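Local atomic coordinates of homospermidine synthase (Legionella pneumophila subsp. pneumophila str. Philadelphia 1, PDB entry 2PH5), a protein that binds NAD and probably acts as a homospermidine synthase, making the polyamine homospermidine. Residues E82-S96 against K106-K119. Residues are numbered along the deposited sequence; the frame is centred on the assembly and turned at random.
With NAD (nicotinamide-adenine-dinucleotide), chain C.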
loop_
_atom_site.group_PDB
_atom_site.type_symbol
_atom_site.label_atom_id
_atom_site.label_comp_id
_atom_site.label_asym_id
_atom_site.label_seq_id
_atom_site.Cartn_x
_atom_site.Cartn_y
_atom_site.Cartn_z
ATOM N N GLU A 82 44.695 -3.882 17.538
ATOM C CA GLU A 82 46.091 -3.472 17.692
ATOM C C GLU A 82 46.253 -2.163 16.914
ATOM O O GLU A 82 45.389 -1.799 16.110
ATOM C CB GLU A 82 47.027 -4.543 17.115
ATOM C CG GLU A 82 48.248 -4.886 17.980
ATOM C CD GLU A 82 47.946 -5.931 19.053
ATOM O OE1 GLU A 82 48.888 -6.367 19.759
ATOM O OE2 GLU A 82 46.765 -6.319 19.191
ATOM N N GLU A 83 47.348 -1.450 17.137
ATOM C CA GLU A 83 47.548 -0.192 16.431
ATOM C C GLU A 83 47.464 -0.373 14.913
ATOM O O GLU A 83 48.080 -1.278 14.349
ATOM C CB GLU A 83 48.894 0.423 16.835
ATOM C CG GLU A 83 49.234 1.699 16.084
ATOM C CD GLU A 83 50.008 2.700 16.930
ATOM O OE1 GLU A 83 49.436 3.207 17.931
ATOM O OE2 GLU A 83 51.184 2.983 16.593
ATOM N N ASN A 84 46.676 0.482 14.264
ATOM C CA ASN A 84 46.484 0.446 12.807
ATOM C C ASN A 84 45.450 -0.555 12.302
ATOM O O ASN A 84 45.247 -0.686 11.094
ATOM C CB ASN A 84 47.813 0.198 12.097
ATOM C CG ASN A 84 48.800 1.297 12.352
ATOM O OD1 ASN A 84 48.496 2.477 12.129
ATOM N ND2 ASN A 84 49.992 0.930 12.834
ATOM N N ASP A 85 44.810 -1.274 13.218
ATOM C CA ASP A 85 43.785 -2.215 12.810
ATOM C C ASP A 85 42.553 -1.403 12.440
ATOM O O ASP A 85 42.517 -0.193 12.656
ATOM C CB ASP A 85 43.465 -3.205 13.929
ATOM C CG ASP A 85 44.520 -4.284 14.064
ATOM O OD1 ASP A 85 45.258 -4.518 13.081
ATOM O OD2 ASP A 85 44.604 -4.914 15.142
ATOM N N PHE A 86 41.541 -2.058 11.891
ATOM C CA PHE A 86 40.340 -1.350 11.479
ATOM C C PHE A 86 39.077 -2.029 11.998
ATOM O O PHE A 86 38.804 -3.186 11.674
ATOM C CB PHE A 86 40.315 -1.274 9.945
ATOM C CG PHE A 86 39.480 -0.151 9.387
ATOM C CD1 PHE A 86 39.870 0.489 8.212
ATOM C CD2 PHE A 86 38.302 0.256 10.010
ATOM C CE1 PHE A 86 39.102 1.519 7.662
ATOM C CE2 PHE A 86 37.522 1.288 9.469
ATOM C CZ PHE A 86 37.925 1.919 8.292
ATOM N N LEU A 87 38.310 -1.309 12.809
ATOM C CA LEU A 87 37.068 -1.853 13.339
ATOM C C LEU A 87 35.898 -1.418 12.458
ATOM O O LEU A 87 35.509 -0.252 12.472
ATOM C CB LEU A 87 36.835 -1.367 14.778
ATOM C CG LEU A 87 35.488 -1.724 15.435
ATOM C CD1 LEU A 87 35.313 -3.229 15.464
ATOM C CD2 LEU A 87 35.440 -1.179 16.856
ATOM N N ILE A 88 35.357 -2.340 11.667
ATOM C CA ILE A 88 34.216 -2.008 10.823
ATOM C C ILE A 88 32.980 -2.241 11.688
ATOM O O ILE A 88 32.674 -3.371 12.056
ATOM C CB ILE A 88 34.166 -2.895 9.555
ATOM C CG1 ILE A 88 35.451 -2.721 8.750
ATOM C CG2 ILE A 88 33.000 -2.487 8.664
ATOM C CD1 ILE A 88 35.561 -3.664 7.580
ATOM N N ASP A 89 32.290 -1.156 12.035
ATOM C CA ASP A 89 31.103 -1.228 12.887
ATOM C C ASP A 89 29.830 -1.315 12.059
ATOM O O ASP A 89 29.405 -0.334 11.452
ATOM C CB ASP A 89 31.058 0.009 13.798
ATOM C CG ASP A 89 29.897 -0.013 14.800
ATOM O OD1 ASP A 89 29.832 0.927 15.632
ATOM O OD2 ASP A 89 29.058 -0.948 14.764
ATOM N N VAL A 90 29.228 -2.498 12.028
ATOM C CA VAL A 90 27.989 -2.696 11.289
ATOM C C VAL A 90 26.992 -3.430 12.197
ATOM O O VAL A 90 26.257 -4.322 11.756
ATOM C CB VAL A 90 28.230 -3.510 9.989
ATOM C CG1 VAL A 90 29.101 -2.715 9.027
ATOM C CG2 VAL A 90 28.887 -4.833 10.310
ATOM N N SER A 91 26.990 -3.035 13.472
ATOM C CA SER A 91 26.121 -3.620 14.494
ATOM C C SER A 91 24.961 -2.707 14.839
ATOM O O SER A 91 24.761 -1.669 14.216
ATOM C CB SER A 91 26.905 -3.877 15.785
ATOM O OG SER A 91 27.373 -2.655 16.344
ATOM N N ILE A 92 24.196 -3.114 15.843
ATOM C CA ILE A 92 23.087 -2.321 16.329
ATOM C C ILE A 92 23.104 -2.423 17.860
ATOM O O ILE A 92 23.668 -3.368 18.423
ATOM C CB ILE A 92 21.748 -2.821 15.745
ATOM C CG1 ILE A 92 20.799 -1.639 15.625
ATOM C CG2 ILE A 92 21.150 -3.945 16.595
ATOM C CD1 ILE A 92 21.219 -0.664 14.541
ATOM N N GLY A 93 22.526 -1.438 18.535
ATOM C CA GLY A 93 22.498 -1.481 19.987
ATOM C C GLY A 93 23.830 -1.339 20.717
ATOM O O GLY A 93 23.891 -1.564 21.924
ATOM N N ILE A 94 24.904 -0.985 20.014
ATOM C CA ILE A 94 26.197 -0.797 20.675
ATOM C C ILE A 94 26.665 0.646 20.502
ATOM O O ILE A 94 26.679 1.179 19.393
ATOM C CB ILE A 94 27.286 -1.728 20.118
ATOM C CG1 ILE A 94 26.847 -3.184 20.215
ATOM C CG2 ILE A 94 28.573 -1.549 20.913
ATOM C CD1 ILE A 94 27.861 -4.167 19.643
ATOM N N SER A 95 27.060 1.268 21.607
ATOM C CA SER A 95 27.510 2.661 21.608
ATOM C C SER A 95 28.655 3.012 20.646
ATOM O O SER A 95 29.801 2.662 20.890
ATOM C CB SER A 95 27.896 3.055 23.041
ATOM O OG SER A 95 28.584 4.291 23.085
ATOM N N SER A 96 28.336 3.713 19.561
ATOM C CA SER A 96 29.346 4.132 18.596
ATOM C C SER A 96 30.378 4.992 19.317
ATOM O O SER A 96 31.575 4.870 19.085
ATOM C CB SER A 96 28.717 4.956 17.474
ATOM O OG SER A 96 27.617 4.287 16.879
ATOM N N LYS A 106 43.302 2.423 21.217
ATOM C CA LYS A 106 44.036 1.312 20.634
ATOM C C LYS A 106 44.777 1.710 19.368
ATOM O O LYS A 106 45.529 0.916 18.804
ATOM C CB LYS A 106 43.065 0.168 20.346
ATOM C CG LYS A 106 43.102 -0.968 21.365
ATOM C CD LYS A 106 42.985 -0.511 22.812
ATOM C CE LYS A 106 43.165 -1.698 23.745
ATOM N NZ LYS A 106 44.422 -2.421 23.402
ATOM N N GLY A 107 44.570 2.951 18.935
ATOM C CA GLY A 107 45.213 3.428 17.728
ATOM C C GLY A 107 44.657 2.756 16.481
ATOM O O GLY A 107 45.330 2.710 15.450
ATOM N N ALA A 108 43.431 2.238 16.562
ATOM C CA ALA A 108 42.807 1.565 15.418
ATOM C C ALA A 108 41.784 2.429 14.668
ATOM O O ALA A 108 41.169 3.327 15.245
ATOM C CB ALA A 108 42.150 0.265 15.881
ATOM N N LEU A 109 41.627 2.162 13.374
ATOM C CA LEU A 109 40.683 2.888 12.526
ATOM C C LEU A 109 39.254 2.469 12.858
ATOM O O LEU A 109 39.026 1.439 13.490
ATOM C CB LEU A 109 40.961 2.585 11.048
ATOM C CG LEU A 109 41.834 3.553 10.247
ATOM C CD1 LEU A 109 42.677 4.440 11.183
ATOM C CD2 LEU A 109 42.702 2.744 9.298
ATOM N N TYR A 110 38.285 3.250 12.412
ATOM C CA TYR A 110 36.904 2.908 12.699
ATOM C C TYR A 110 35.992 3.531 11.667
ATOM O O TYR A 110 36.305 4.594 11.133
ATOM C CB TYR A 110 36.527 3.412 14.099
ATOM C CG TYR A 110 35.051 3.336 14.420
ATOM C CD1 TYR A 110 34.143 4.233 13.849
ATOM C CD2 TYR A 110 34.561 2.387 15.316
ATOM C CE1 TYR A 110 32.790 4.192 14.162
ATOM C CE2 TYR A 110 33.204 2.338 15.638
ATOM C CZ TYR A 110 32.327 3.252 15.055
ATOM O OH TYR A 110 30.993 3.245 15.393
ATOM N N ILE A 111 34.882 2.850 11.384
ATOM C CA ILE A 111 33.867 3.321 10.448
ATOM C C ILE A 111 32.513 2.726 10.854
ATOM O O ILE A 111 32.464 1.702 11.522
ATOM C CB ILE A 111 34.159 2.863 8.993
ATOM C CG1 ILE A 111 33.138 3.475 8.037
ATOM C CG2 ILE A 111 34.026 1.350 8.868
ATOM C CD1 ILE A 111 33.484 3.284 6.585
ATOM N N ASN A 112 31.424 3.384 10.475
ATOM C CA ASN A 112 30.095 2.867 10.745
ATOM C C ASN A 112 29.150 3.417 9.700
ATOM O O ASN A 112 29.472 4.385 8.999
ATOM C CB ASN A 112 29.599 3.209 12.173
ATOM C CG ASN A 112 29.123 4.663 12.334
ATOM O OD1 ASN A 112 28.702 5.065 13.421
ATOM N ND2 ASN A 112 29.184 5.443 11.264
ATOM N N ALA A 113 27.994 2.781 9.576
ATOM C CA ALA A 113 26.997 3.224 8.617
ATOM C C ALA A 113 25.903 3.999 9.356
ATOM O O ALA A 113 24.950 4.475 8.744
ATOM C CB ALA A 113 26.419 2.018 7.882
ATOM N N ALA A 114 26.041 4.122 10.677
ATOM C CA ALA A 114 25.071 4.871 11.482
ATOM C C ALA A 114 25.472 4.955 12.959
ATOM O O ALA A 114 26.002 3.995 13.529
ATOM C CB ALA A 114 23.672 4.251 11.354
ATOM N N THR A 115 25.219 6.106 13.577
ATOM C CA THR A 115 25.555 6.295 14.985
ATOM C C THR A 115 24.499 5.639 15.861
ATOM O O THR A 115 23.313 5.914 15.728
ATOM C CB THR A 115 25.677 7.791 15.333
ATOM O OG1 THR A 115 26.825 8.335 14.665
ATOM C CG2 THR A 115 25.835 7.982 16.839
ATOM N N GLU A 116 24.938 4.762 16.754
ATOM C CA GLU A 116 24.025 4.041 17.635
ATOM C C GLU A 116 24.445 4.120 19.106
ATOM O O GLU A 116 25.627 4.261 19.427
ATOM C CB GLU A 116 23.967 2.571 17.212
ATOM C CG GLU A 116 23.398 2.322 15.832
ATOM C CD GLU A 116 21.884 2.249 15.830
ATOM O OE1 GLU A 116 21.332 1.507 16.672
ATOM O OE2 GLU A 116 21.245 2.918 14.985
ATOM N N PRO A 117 23.470 4.027 20.019
ATOM C CA PRO A 117 23.708 4.077 21.464
ATOM C C PRO A 117 23.641 2.651 22.015
ATOM O O PRO A 117 23.440 1.709 21.255
ATOM C CB PRO A 117 22.541 4.909 21.955
ATOM C CG PRO A 117 21.415 4.316 21.144
ATOM C CD PRO A 117 22.027 4.169 19.735
ATOM N N TRP A 118 23.804 2.491 23.325
ATOM C CA TRP A 118 23.715 1.166 23.930
ATOM C C TRP A 118 22.255 0.711 23.889
ATOM O O TRP A 118 21.341 1.534 23.990
ATOM C CB TRP A 118 24.195 1.193 25.381
ATOM C CG TRP A 118 25.683 1.255 25.536
ATOM C CD1 TRP A 118 26.418 2.302 26.018
ATOM C CD2 TRP A 118 26.623 0.222 25.210
ATOM N NE1 TRP A 118 27.755 1.983 26.012
ATOM C CE2 TRP A 118 27.908 0.712 25.521
ATOM C CE3 TRP A 118 26.503 -1.069 24.686
ATOM C CZ2 TRP A 118 29.063 -0.043 25.326
ATOM C CZ3 TRP A 118 27.652 -1.824 24.491
ATOM C CH2 TRP A 118 28.916 -1.309 24.811
ATOM N N LYS A 119 22.034 -0.594 23.746
ATOM C CA LYS A 119 20.678 -1.134 23.693
ATOM C C LYS A 119 19.908 -0.837 24.978
ATOM O O LYS A 119 20.407 -1.078 26.075
ATOM C CB LYS A 119 20.711 -2.652 23.476
ATOM C CG LYS A 119 19.350 -3.252 23.128
ATOM C CD LYS A 119 19.383 -4.773 23.089
ATOM C CE LYS A 119 19.558 -5.362 24.485
ATOM N NZ LYS A 119 18.371 -5.103 25.351
HETATM P PA NAD C . 21.006 -6.228 11.348
HETATM O O1A NAD C . 20.028 -6.116 12.486
HETATM O O2A NAD C . 20.629 -7.073 10.182
HETATM O O5B NAD C . 22.448 -6.740 11.883
HETATM C C5B NAD C . 23.042 -6.152 13.038
HETATM C C4B NAD C . 24.002 -7.181 13.663
HETATM O O4B NAD C . 24.527 -6.568 14.821
HETATM C C3B NAD C . 23.338 -8.489 14.104
HETATM O O3B NAD C . 24.005 -9.607 13.513
HETATM C C2B NAD C . 23.463 -8.483 15.602
HETATM O O2B NAD C . 23.598 -9.752 16.201
HETATM C C1B NAD C . 24.632 -7.529 15.852
HETATM N N9A NAD C . 24.600 -6.801 17.126
HETATM C C8A NAD C . 23.421 -6.417 17.789
HETATM N N7A NAD C . 23.555 -6.507 19.128
HETATM C C5A NAD C . 24.808 -6.962 19.354
HETATM C C6A NAD C . 25.492 -7.236 20.538
HETATM N N6A NAD C . 24.971 -7.063 21.754
HETATM N N1A NAD C . 26.793 -7.707 20.420
HETATM C C2A NAD C . 27.401 -7.904 19.196
HETATM N N3A NAD C . 26.750 -7.633 18.016
HETATM C C4A NAD C . 25.471 -7.169 18.133
HETATM O O3 NAD C . 21.205 -4.744 10.836
HETATM P PN NAD C . 22.153 -4.086 9.721
HETATM O O1N NAD C . 21.297 -3.207 8.889
HETATM O O2N NAD C . 22.929 -5.192 9.057
HETATM O O5D NAD C . 23.001 -3.268 10.781
HETATM C C5D NAD C . 24.056 -2.386 10.494
HETATM C C4D NAD C . 23.438 -1.004 10.545
HETATM O O4D NAD C . 23.724 -0.333 9.348
HETATM C C3D NAD C . 22.557 -0.101 11.382
HETATM O O3D NAD C . 23.304 0.589 12.372
HETATM C C2D NAD C . 21.968 0.821 10.329
HETATM O O2D NAD C . 21.517 2.043 10.840
HETATM C C1D NAD C . 23.093 0.934 9.307
HETATM N N1N NAD C . 22.693 1.095 7.889
HETATM C C2N NAD C . 23.100 2.200 7.176
HETATM C C3N NAD C . 22.711 2.292 5.822
HETATM C C7N NAD C . 23.116 3.443 4.968
HETATM O O7N NAD C . 22.703 3.433 3.660
HETATM N N7N NAD C . 23.862 4.434 5.410
HETATM C C4N NAD C . 21.918 1.271 5.206
HETATM C C5N NAD C . 21.521 0.158 5.977
HETATM C C6N NAD C . 21.899 0.057 7.302
HETATM O O HOH W 1 27.032 0.800 11.322
HETATM O O HOH W 2 26.113 1.438 13.877
#
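Y110 OH donates to D89 OD1 at 2.6 Å. OD1 is met on its anti side, and carboxylate and ring planes stand 76° apart. The D89 CG, anti to the backbone N (chi1 -176°), carries the carboxylate there. OD2 accepts from S91 N, closing an Asx turn, and also from S91 OG. The three bonds hold the carboxylate in its rotation. On the same sheet face L87 CD2 meets the edge of the Y110 ring. On the other face L109 CB sits over the centre of the F86 ring, 3.6 Å from its centroid. I111 CG2 packs against F86 CE2, and helix 391-408 covers this side. The strands 86-89 and 109-112 run parallel, joined by helix 96-106 in a beta-alpha-beta crossover of the Rossmann-type NAD domain. Beyond the strands, S96 and E116 pair twice: S96 N donates to E116 O, and E116 N donates to S96 OG at 2.7 Å, nearly straight (178°). S95 CB lies over the five-membered ring of W118, 3.3 Å from its centroid, while S95 OG caps A98 N. A water bridges D89 O and A113 N. On the nicotinamide ribose, NAD O3D donates to S91 O at 3.3 Å, and A114 CB lies against O2D.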